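Local coordinates for protein HTH-type transcriptional regulator cbl (Escherichia coli K12, PDB 2FYI) that may act as an accessory transcriptional regulator of the cys regulon, its LysR-type cofactor-binding domain being the part in this chain, at residues A[52-60]-A[68-79]; A[148-156]-A[168-179]. All blocks are in the same frame, centred on the assembly; numbering follows the deposited sequence. Where two conformers were deposited one is given.

Contact 1 (A[52-60]-A[68-79])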
loop_
_atom_site.group_PDB
_atom_site.type_symbol
_atom_site.label_atom_id
_atom_site.label_comp_id
_atom_site.label_asym_id
_atom_site.label_seq_id
_atom_site.Cartn_x
_atom_site.Cartn_y
_atom_site.Cartn_z
ATOM N N PRO A 52 0.483 5.050 10.293
ATOM C CA PRO A 52 0.765 6.222 11.135
ATOM C C PRO A 52 1.304 5.839 12.514
ATOM O O PRO A 52 2.170 6.511 13.045
ATOM C CB PRO A 52 -0.595 6.916 11.231
ATOM C CG PRO A 52 -1.337 6.435 10.022
ATOM C CD PRO A 52 -0.909 5.017 9.823
ATOM N N GLN A 53 0.813 4.749 13.077
ATOM C CA GLN A 53 1.254 4.321 14.392
ATOM C C GLN A 53 2.709 3.809 14.401
ATOM O O GLN A 53 3.462 4.059 15.356
ATOM C CB GLN A 53 0.269 3.304 14.951
ATOM C CG GLN A 53 0.875 2.316 15.927
ATOM C CD GLN A 53 -0.194 1.585 16.768
ATOM O OE1 GLN A 53 -1.373 1.422 16.337
ATOM N NE2 GLN A 53 0.209 1.157 17.984
ATOM N N GLU A 54 3.096 3.108 13.335
ATOM C CA GLU A 54 4.493 2.746 13.109
ATOM C C GLU A 54 5.380 3.967 13.015
ATOM O O GLU A 54 6.494 4.000 13.541
ATOM C CB GLU A 54 4.625 2.031 11.782
ATOM C CG GLU A 54 4.800 0.548 11.898
ATOM C CD GLU A 54 4.136 -0.214 10.767
ATOM O OE1 GLU A 54 3.961 0.322 9.629
ATOM O OE2 GLU A 54 3.780 -1.370 11.048
ATOM N N ILE A 55 4.886 4.955 12.289
ATOM C CA ILE A 55 5.621 6.151 12.053
ATOM C C ILE A 55 5.903 6.837 13.366
ATOM O O ILE A 55 7.028 7.286 13.619
ATOM C CB ILE A 55 4.850 7.069 11.157
ATOM C CG1 ILE A 55 4.426 6.315 9.899
ATOM C CG2 ILE A 55 5.703 8.263 10.795
ATOM C CD1 ILE A 55 3.914 7.202 8.784
ATOM N N ALA A 56 4.896 6.902 14.225
ATOM C CA ALA A 56 5.088 7.502 15.540
ATOM C C ALA A 56 6.125 6.721 16.344
ATOM O O ALA A 56 6.985 7.303 16.984
ATOM C CB ALA A 56 3.776 7.583 16.291
ATOM N N THR A 57 6.057 5.399 16.310
ATOM C CA THR A 57 7.014 4.600 17.039
ATOM C C THR A 57 8.421 4.834 16.523
ATOM O O THR A 57 9.341 4.996 17.311
ATOM C CB THR A 57 6.667 3.149 16.904
ATOM O OG1 THR A 57 5.431 2.943 17.575
ATOM C CG2 THR A 57 7.714 2.286 17.538
ATOM N N LEU A 58 8.599 4.863 15.203
ATOM C CA LEU A 58 9.939 5.039 14.652
ATOM C C LEU A 58 10.506 6.367 15.099
ATOM O O LEU A 58 11.689 6.477 15.373
ATOM C CB LEU A 58 9.941 4.940 13.129
ATOM C CG LEU A 58 9.563 3.578 12.530
ATOM C CD1 LEU A 58 9.265 3.799 11.083
ATOM C CD2 LEU A 58 10.643 2.537 12.692
ATOM N N LEU A 59 9.659 7.382 15.189
ATOM C CA LEU A 59 10.134 8.665 15.652
ATOM C C LEU A 59 10.523 8.582 17.108
ATOM O O LEU A 59 11.581 9.076 17.477
ATOM C CB LEU A 59 9.094 9.750 15.439
ATOM C CG LEU A 59 8.955 10.361 14.050
ATOM C CD1 LEU A 59 7.906 11.459 14.072
ATOM C CD2 LEU A 59 10.272 10.909 13.594
ATOM N N GLN A 60 9.689 7.962 17.937
ATOM C CA GLN A 60 10.006 7.832 19.355
ATOM C C GLN A 60 11.352 7.155 19.559
ATOM O O GLN A 60 12.108 7.557 20.417
ATOM C CB GLN A 60 8.914 7.076 20.109
ATOM C CG GLN A 60 7.509 7.743 20.026
ATOM C CD GLN A 60 6.325 6.751 20.241
ATOM O OE1 GLN A 60 6.456 5.758 20.985
ATOM N NE2 GLN A 60 5.169 7.020 19.585
ATOM N N ILE A 68 5.913 11.648 8.505
ATOM C CA ILE A 68 4.910 12.382 7.724
ATOM C C ILE A 68 3.657 11.560 7.522
ATOM O O ILE A 68 3.690 10.489 6.887
ATOM C CB ILE A 68 5.445 12.788 6.349
ATOM C CG1 ILE A 68 6.634 13.744 6.510
ATOM C CG2 ILE A 68 4.351 13.422 5.536
ATOM C CD1 ILE A 68 7.715 13.584 5.440
ATOM N N ALA A 69 2.551 12.060 8.069
ATOM C CA ALA A 69 1.268 11.354 8.001
ATOM C C ALA A 69 0.124 12.309 8.297
ATOM O O ALA A 69 0.346 13.443 8.749
ATOM C CB ALA A 69 1.251 10.210 8.967
ATOM N N SER A 70 -1.104 11.862 8.033
ATOM C CA SER A 70 -2.283 12.693 8.348
ATOM C C SER A 70 -2.846 12.385 9.728
ATOM O O SER A 70 -3.631 13.142 10.243
ATOM C CB SER A 70 -3.398 12.514 7.309
ATOM O OG SER A 70 -3.076 13.058 6.042
ATOM N N GLU A 71 -2.454 11.265 10.318
ATOM C CA GLU A 71 -3.050 10.841 11.569
ATOM C C GLU A 71 -2.007 10.713 12.672
ATOM O O GLU A 71 -0.814 10.558 12.412
ATOM C CB GLU A 71 -3.782 9.509 11.382
ATOM C CG GLU A 71 -4.803 9.503 10.234
ATOM C CD GLU A 71 -6.104 10.294 10.559
ATOM O OE1 GLU A 71 -6.403 10.539 11.766
ATOM O OE2 GLU A 71 -6.838 10.654 9.598
ATOM N N ARG A 72 -2.465 10.821 13.913
ATOM C CA ARG A 72 -1.661 10.445 15.077
ATOM C C ARG A 72 -0.324 11.120 15.289
ATOM O O ARG A 72 0.503 10.501 15.920
ATOM C CB ARG A 72 -1.297 8.943 15.025
ATOM C CG ARG A 72 -2.445 7.989 14.956
ATOM C CD ARG A 72 -2.295 6.984 16.056
ATOM N NE ARG A 72 -3.124 5.793 15.868
ATOM C CZ ARG A 72 -2.862 4.614 16.446
ATOM N NH1 ARG A 72 -1.800 4.470 17.251
ATOM N NH2 ARG A 72 -3.656 3.567 16.216
ATOM N N LEU A 73 -0.034 12.305 14.771
ATOM C CA LEU A 73 1.307 12.841 15.018
ATOM C C LEU A 73 1.122 14.062 15.830
ATOM O O LEU A 73 1.967 14.412 16.647
ATOM C CB LEU A 73 2.092 13.184 13.733
ATOM C CG LEU A 73 2.586 12.053 12.813
ATOM C CD1 LEU A 73 3.410 12.565 11.649
ATOM C CD2 LEU A 73 3.343 11.021 13.594
ATOM N N SER A 74 0.003 14.731 15.624
ATOM C CA SER A 74 -0.187 15.984 16.318
ATOM C C SER A 74 -0.784 15.764 17.695
ATOM O O SER A 74 -0.994 16.704 18.435
ATOM C CB SER A 74 -1.027 16.936 15.498
ATOM O OG SER A 74 -2.311 16.413 15.360
ATOM N N ASN A 75 -1.033 14.510 18.047
ATOM C CA ASN A 75 -1.614 14.224 19.340
ATOM C C ASN A 75 -0.791 13.293 20.200
ATOM O O ASN A 75 -1.292 12.693 21.137
ATOM C CB ASN A 75 -3.054 13.742 19.175
ATOM C CG ASN A 75 -4.043 14.899 19.100
ATOM O OD1 ASN A 75 -5.206 14.713 18.730
ATOM N ND2 ASN A 75 -3.582 16.110 19.453
ATOM N N ASP A 76 0.492 13.205 19.905
ATOM C CA ASP A 76 1.352 12.358 20.693
ATOM C C ASP A 76 2.232 13.228 21.574
ATOM O O ASP A 76 2.963 14.088 21.084
ATOM C CB ASP A 76 2.199 11.495 19.774
ATOM C CG ASP A 76 3.060 10.488 20.528
ATOM O OD1 ASP A 76 3.458 10.730 21.713
ATOM O OD2 ASP A 76 3.348 9.442 19.883
ATOM N N PRO A 77 2.164 13.005 22.890
ATOM C CA PRO A 77 2.919 13.781 23.863
ATOM C C PRO A 77 4.417 13.766 23.574
ATOM O O PRO A 77 5.132 14.686 23.969
ATOM C CB PRO A 77 2.664 13.046 25.184
ATOM C CG PRO A 77 1.387 12.344 24.993
ATOM C CD PRO A 77 1.351 11.954 23.529
ATOM N N GLN A 78 4.911 12.734 22.902
ATOM C CA GLN A 78 6.355 12.664 22.682
ATOM C C GLN A 78 6.806 13.189 21.339
ATOM O O GLN A 78 7.980 13.154 21.012
ATOM C CB GLN A 78 6.854 11.257 22.810
ATOM C CG GLN A 78 6.989 10.793 24.204
ATOM C CD GLN A 78 7.262 9.308 24.218
ATOM O OE1 GLN A 78 7.138 8.609 23.173
ATOM N NE2 GLN A 78 7.643 8.798 25.397
ATOM N N LEU A 79 5.874 13.660 20.536
ATOM C CA LEU A 79 6.273 14.254 19.279
ATOM C C LEU A 79 5.851 15.707 19.210
ATOM O O LEU A 79 5.102 16.186 20.050
ATOM C CB LEU A 79 5.711 13.462 18.095
ATOM C CG LEU A 79 6.002 11.963 18.097
ATOM C CD1 LEU A 79 5.301 11.362 16.924
ATOM C CD2 LEU A 79 7.503 11.656 18.068
#
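Pro52 and Glu71 face each other with their CA atoms 6.0 Å apart, and from there helix 52-60 lies against the end of strand 66-69 and the loop that follows, Ala56 facing Leu73 and Gln60 facing Gln78. This is a helix packed on a strand end and the connection after it, in the periplasmic-binding-protein-like fold of LysR cofactor-binding domains. The buried side is apolar. Leu59 and Leu79 cross at about a right angle, with Leu59 CB 3.6 Å from Leu79 CD2. Leu79 CD1 also reaches Ala56. Ile55 CD1 lies 4.0 Å from Ala69 CB. On the solvent side, Gln53 and Arg72 run side by side. The Gln53 chain is extended, with CG anti to the backbone N (chi1 152°), and its CB lies over one guanidinium face, displaced toward NH1. Arg72 NH2 gives Gln53 OE1 a weak hydrogen bond of 3.1 Å. Farther along the helix, Gln60 CG lies 3.3 Å from Gln78 OE1, and Gln60 NE2 stands 3.0 Å from Asp76 OD2. With an alanine here, the Asp76 carboxylate would probably lose its polar neighbour on the helix, and Gln78 OE1 the chain it rests on. Asp76 forms an Asx turn: Gln78 N donates to Asp76 OD1 at 2.7 Å, from above the carboxylate plane.

Contact 2 (A[148-156]-A[168-179]); sequences SDVIKTYVA and SSGEQEEENLIR
Lys152 reaches Ser168 through a side chain that leaves the helix with CG anti to the carbonyl carbon (chi1 -73°) and stays extended to NZ, while Glu174, bent at chi2 (81°), brings OE1 beside Lys152 CE. Helix 148-156 meets the loop from Ser168 to Asn176 and strand 177-179 in the second lobe of the LysR-type, periplasmic-binding-protein-like cofactor-binding domain. Lys152 NZ donates a 3.0 Å hydrogen bond to Ser168 O, tilted out of the carbonyl plane. The same ammonium makes a salt bridge with Asp149 OD1, its hydrogen bond long and weak, and a weak hydrogen bond to Tyr27, so several oxygens share it. Glu174 OE1 lies 3.5 Å from Lys152 CE, and the two side chains cross at about a right angle. The carboxylate's salt bridge is instead with Arg179, whose NH2 meets Glu174 OE1 at 3.1 Å from above the carboxylate plane. Arg179 NH2 also donates to Ser168 OG. That hydroxyl has a further partner in Ala165 O. These bonds fix the Arg179 guanidinium, and Lys152 CE lies at its edge. The negative charge of Glu174 probably eases the closeness of the two basic groups. Ser148 and Ser168 touch through their CB atoms at 3.9 Å, and Ser148 OG is hydrogen-bonded to Tyr118. Farther along the helix the contact turns apolar. Leu177 points at the helix and also packs on Leu92 of strand 79-94. Its CD2 lies 4.1 Å from both Val155 CG1 and Ala156 CA.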
loop_
_atom_site.group_PDB
_atom_site.type_symbol
_atom_site.label_atom_id
_atom_site.label_comp_id
_atom_site.label_asym_id
_atom_site.label_seq_id
_atom_site.Cartn_x
_atom_site.Cartn_y
_atom_site.Cartn_z
ATOM N N SER A 148 -4.605 4.277 -1.917
ATOM C CA SER A 148 -5.475 4.707 -3.008
ATOM C C SER A 148 -5.388 3.908 -4.292
ATOM O O SER A 148 -6.241 4.048 -5.124
ATOM C CB SER A 148 -5.213 6.172 -3.343
ATOM O OG SER A 148 -5.069 6.959 -2.147
ATOM N N ASP A 149 -4.367 3.085 -4.487
ATOM C CA ASP A 149 -4.245 2.370 -5.760
ATOM C C ASP A 149 -5.125 1.141 -5.768
ATOM O O ASP A 149 -5.740 0.808 -6.791
ATOM C CB ASP A 149 -2.799 2.017 -6.056
ATOM C CG ASP A 149 -1.940 3.263 -6.255
ATOM O OD1 ASP A 149 -2.222 4.067 -7.187
ATOM O OD2 ASP A 149 -0.987 3.482 -5.465
ATOM N N VAL A 150 -5.203 0.472 -4.616
ATOM C CA VAL A 150 -6.181 -0.575 -4.453
ATOM C C VAL A 150 -7.587 0.004 -4.733
ATOM O O VAL A 150 -8.338 -0.533 -5.567
ATOM C CB VAL A 150 -6.062 -1.217 -3.078
ATOM C CG1 VAL A 150 -7.210 -2.185 -2.826
ATOM C CG2 VAL A 150 -4.782 -1.935 -2.990
ATOM N N ILE A 151 -7.929 1.115 -4.093
ATOM C CA ILE A 151 -9.199 1.737 -4.390
ATOM C C ILE A 151 -9.397 1.937 -5.878
ATOM O O ILE A 151 -10.467 1.613 -6.404
ATOM C CB ILE A 151 -9.390 3.058 -3.664
ATOM C CG1 ILE A 151 -9.244 2.847 -2.156
ATOM C CG2 ILE A 151 -10.772 3.602 -3.909
ATOM C CD1 ILE A 151 -9.232 4.122 -1.328
ATOM N N LYS A 152 -8.400 2.451 -6.591
ATOM C CA LYS A 152 -8.599 2.640 -8.050
ATOM C C LYS A 152 -8.955 1.334 -8.768
ATOM O O LYS A 152 -9.870 1.298 -9.592
ATOM C CB LYS A 152 -7.400 3.284 -8.738
ATOM C CG LYS A 152 -7.260 4.745 -8.432
ATOM C CD LYS A 152 -5.787 5.146 -8.493
ATOM C CE LYS A 152 -5.538 6.621 -8.142
ATOM N NZ LYS A 152 -4.033 6.865 -8.114
ATOM N N THR A 153 -8.249 0.257 -8.436
ATOM C CA THR A 153 -8.466 -1.010 -9.103
ATOM C C THR A 153 -9.904 -1.483 -8.929
ATOM O O THR A 153 -10.513 -1.954 -9.892
ATOM C CB THR A 153 -7.468 -2.036 -8.594
ATOM O OG1 THR A 153 -6.152 -1.555 -8.891
ATOM C CG2 THR A 153 -7.661 -3.410 -9.207
ATOM N N TYR A 154 -10.466 -1.348 -7.723
ATOM C CA TYR A 154 -11.765 -1.964 -7.480
ATOM C C TYR A 154 -12.915 -1.103 -7.989
ATOM O O TYR A 154 -14.002 -1.629 -8.303
ATOM C CB TYR A 154 -11.901 -2.498 -6.028
ATOM C CG TYR A 154 -11.112 -3.743 -5.969
ATOM C CD1 TYR A 154 -9.768 -3.723 -5.597
ATOM C CD2 TYR A 154 -11.638 -4.911 -6.450
ATOM C CE1 TYR A 154 -8.997 -4.893 -5.635
ATOM C CE2 TYR A 154 -10.877 -6.074 -6.515
ATOM C CZ TYR A 154 -9.564 -6.067 -6.104
ATOM O OH TYR A 154 -8.822 -7.244 -6.196
ATOM N N VAL A 155 -12.676 0.203 -8.105
ATOM C CA VAL A 155 -13.696 1.070 -8.675
ATOM C C VAL A 155 -13.747 0.762 -10.161
ATOM O O VAL A 155 -14.817 0.606 -10.758
ATOM C CB VAL A 155 -13.368 2.558 -8.459
ATOM C CG1 VAL A 155 -14.239 3.434 -9.344
ATOM C CG2 VAL A 155 -13.467 2.945 -6.961
ATOM N N ALA A 156 -12.572 0.646 -10.756
ATOM C CA ALA A 156 -12.471 0.285 -12.159
ATOM C C ALA A 156 -13.122 -1.065 -12.401
ATOM O O ALA A 156 -13.781 -1.246 -13.392
ATOM C CB ALA A 156 -11.038 0.256 -12.586
ATOM N N SER A 168 -4.410 12.103 -5.119
ATOM C CA SER A 168 -4.034 10.851 -5.740
ATOM C C SER A 168 -4.448 10.799 -7.183
ATOM O O SER A 168 -4.158 9.853 -7.870
ATOM C CB SER A 168 -4.669 9.688 -5.005
ATOM O OG SER A 168 -6.043 9.890 -4.911
ATOM N N SER A 169 -5.157 11.809 -7.641
ATOM C CA SER A 169 -5.478 11.894 -9.052
ATOM C C SER A 169 -4.186 12.109 -9.844
ATOM O O SER A 169 -3.998 11.519 -10.926
ATOM C CB SER A 169 -6.435 13.055 -9.316
ATOM O OG SER A 169 -5.714 14.268 -9.321
ATOM N N GLY A 170 -3.307 12.950 -9.293
ATOM C CA GLY A 170 -2.123 13.426 -9.995
ATOM C C GLY A 170 -1.912 12.818 -11.378
ATOM O O GLY A 170 -2.562 13.211 -12.369
ATOM N N GLU A 171 -1.028 11.816 -11.412
ATOM C CA GLU A 171 -0.374 11.313 -12.640
ATOM C C GLU A 171 -1.022 10.061 -13.289
ATOM O O GLU A 171 -1.689 9.269 -12.607
ATOM C CB GLU A 171 1.130 11.093 -12.358
ATOM C CG GLU A 171 1.511 11.119 -10.845
ATOM C CD GLU A 171 1.085 9.855 -10.062
ATOM O OE1 GLU A 171 0.338 9.005 -10.599
ATOM O OE2 GLU A 171 1.502 9.708 -8.893
ATOM N N GLN A 172 -0.802 9.905 -14.602
ATOM C CA GLN A 172 -1.478 8.894 -15.449
ATOM C C GLN A 172 -2.964 8.745 -15.105
ATOM O O GLN A 172 -3.507 7.626 -15.114
ATOM C CB GLN A 172 -0.767 7.532 -15.385
ATOM C CG GLN A 172 -1.365 6.451 -16.321
ATOM C CD GLN A 172 -0.520 5.168 -16.381
ATOM O OE1 GLN A 172 0.530 5.059 -15.720
ATOM N NE2 GLN A 172 -0.974 4.192 -17.180
ATOM N N GLU A 173 -3.606 9.886 -14.830
ATOM C CA GLU A 173 -4.946 9.928 -14.231
ATOM C C GLU A 173 -5.987 9.049 -14.955
ATOM O O GLU A 173 -6.061 9.009 -16.192
ATOM C CB GLU A 173 -5.420 11.378 -14.013
ATOM C CG GLU A 173 -5.359 12.274 -15.254
ATOM C CD GLU A 173 -6.716 12.408 -15.961
ATOM O OE1 GLU A 173 -6.873 13.342 -16.779
ATOM O OE2 GLU A 173 -7.628 11.588 -15.691
ATOM N N GLU A 174 -6.768 8.354 -14.124
ATOM C CA GLU A 174 -7.681 7.248 -14.463
ATOM C C GLU A 174 -8.402 7.292 -15.819
ATOM O O GLU A 174 -9.191 8.193 -16.097
ATOM C CB GLU A 174 -8.700 7.137 -13.333
ATOM C CG GLU A 174 -8.098 7.239 -11.890
ATOM C CD GLU A 174 -7.809 8.668 -11.376
ATOM O OE1 GLU A 174 -7.009 8.791 -10.432
ATOM O OE2 GLU A 174 -8.368 9.660 -11.885
ATOM N N GLU A 175 -8.122 6.292 -16.647
ATOM C CA GLU A 175 -8.697 6.145 -18.002
ATOM C C GLU A 175 -10.172 6.533 -18.176
ATOM O O GLU A 175 -10.511 7.502 -18.853
ATOM C CB GLU A 175 -8.526 4.685 -18.478
ATOM C CG GLU A 175 -8.315 3.598 -17.333
ATOM C CD GLU A 175 -9.531 3.345 -16.352
ATOM O OE1 GLU A 175 -10.674 3.037 -16.787
ATOM O OE2 GLU A 175 -9.309 3.412 -15.120
ATOM N N ASN A 176 -11.036 5.723 -17.575
ATOM C CA ASN A 176 -12.478 5.830 -17.695
ATOM C C ASN A 176 -13.110 6.035 -16.343
ATOM O O ASN A 176 -14.239 5.602 -16.106
ATOM C CB ASN A 176 -13.067 4.548 -18.273
ATOM C CG ASN A 176 -12.566 4.261 -19.648
ATOM O OD1 ASN A 176 -13.243 4.565 -20.630
ATOM N ND2 ASN A 176 -11.366 3.693 -19.742
ATOM N N LEU A 177 -12.364 6.650 -15.443
ATOM C CA LEU A 177 -12.910 7.036 -14.172
ATOM C C LEU A 177 -12.944 8.540 -14.156
ATOM O O LEU A 177 -12.230 9.186 -14.920
ATOM C CB LEU A 177 -12.023 6.546 -13.041
ATOM C CG LEU A 177 -11.674 5.071 -12.981
ATOM C CD1 LEU A 177 -10.997 4.821 -11.656
ATOM C CD2 LEU A 177 -12.916 4.221 -13.132
ATOM N N ILE A 178 -13.758 9.098 -13.266
ATOM C CA ILE A 178 -13.881 10.545 -13.107
ATOM C C ILE A 178 -13.962 10.892 -11.615
ATOM O O ILE A 178 -14.528 10.125 -10.825
ATOM C CB ILE A 178 -15.104 11.079 -13.898
ATOM C CG1 ILE A 178 -15.387 12.543 -13.571
ATOM C CG2 ILE A 178 -16.330 10.217 -13.649
ATOM C CD1 ILE A 178 -16.297 13.227 -14.595
ATOM N N ARG A 179 -13.370 12.020 -11.226
ATOM C CA ARG A 179 -13.426 12.485 -9.832
ATOM C C ARG A 179 -14.562 13.492 -9.626
ATOM O O ARG A 179 -14.615 14.487 -10.302
ATOM C CB ARG A 179 -12.083 13.097 -9.435
ATOM C CG ARG A 179 -11.105 12.083 -8.881
ATOM C CD ARG A 179 -9.625 12.322 -9.296
ATOM N NE ARG A 179 -8.787 11.153 -8.961
ATOM C CZ ARG A 179 -8.346 10.863 -7.723
ATOM N NH1 ARG A 179 -8.620 11.678 -6.697
ATOM N NH2 ARG A 179 -7.613 9.770 -7.508
#

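In the fold
Both contacts set a helix against a loop and a strand of the same mixed sheet, but on opposite sides of the chain's centre. Their centres are about 28 Å apart and their nearest atoms about 10 Å apart, without touching. Strand 79-94 links them: it begins at contact 1 and runs on to pair with strand 177-180 of contact 2. Each is partly buried. Contact 1 covers more surface and has an apolar core with polar groups at its exposed edge. Contact 2 has a charged cluster whose salt bridges stay within each segment; a lysine-to-carbonyl hydrogen bond crosses it, beside a smaller apolar patch. Both helices also reach the second subunit: Glu54 makes a salt bridge to Arg119 of that subunit, and Thr153 a hydrogen bond to its Arg26.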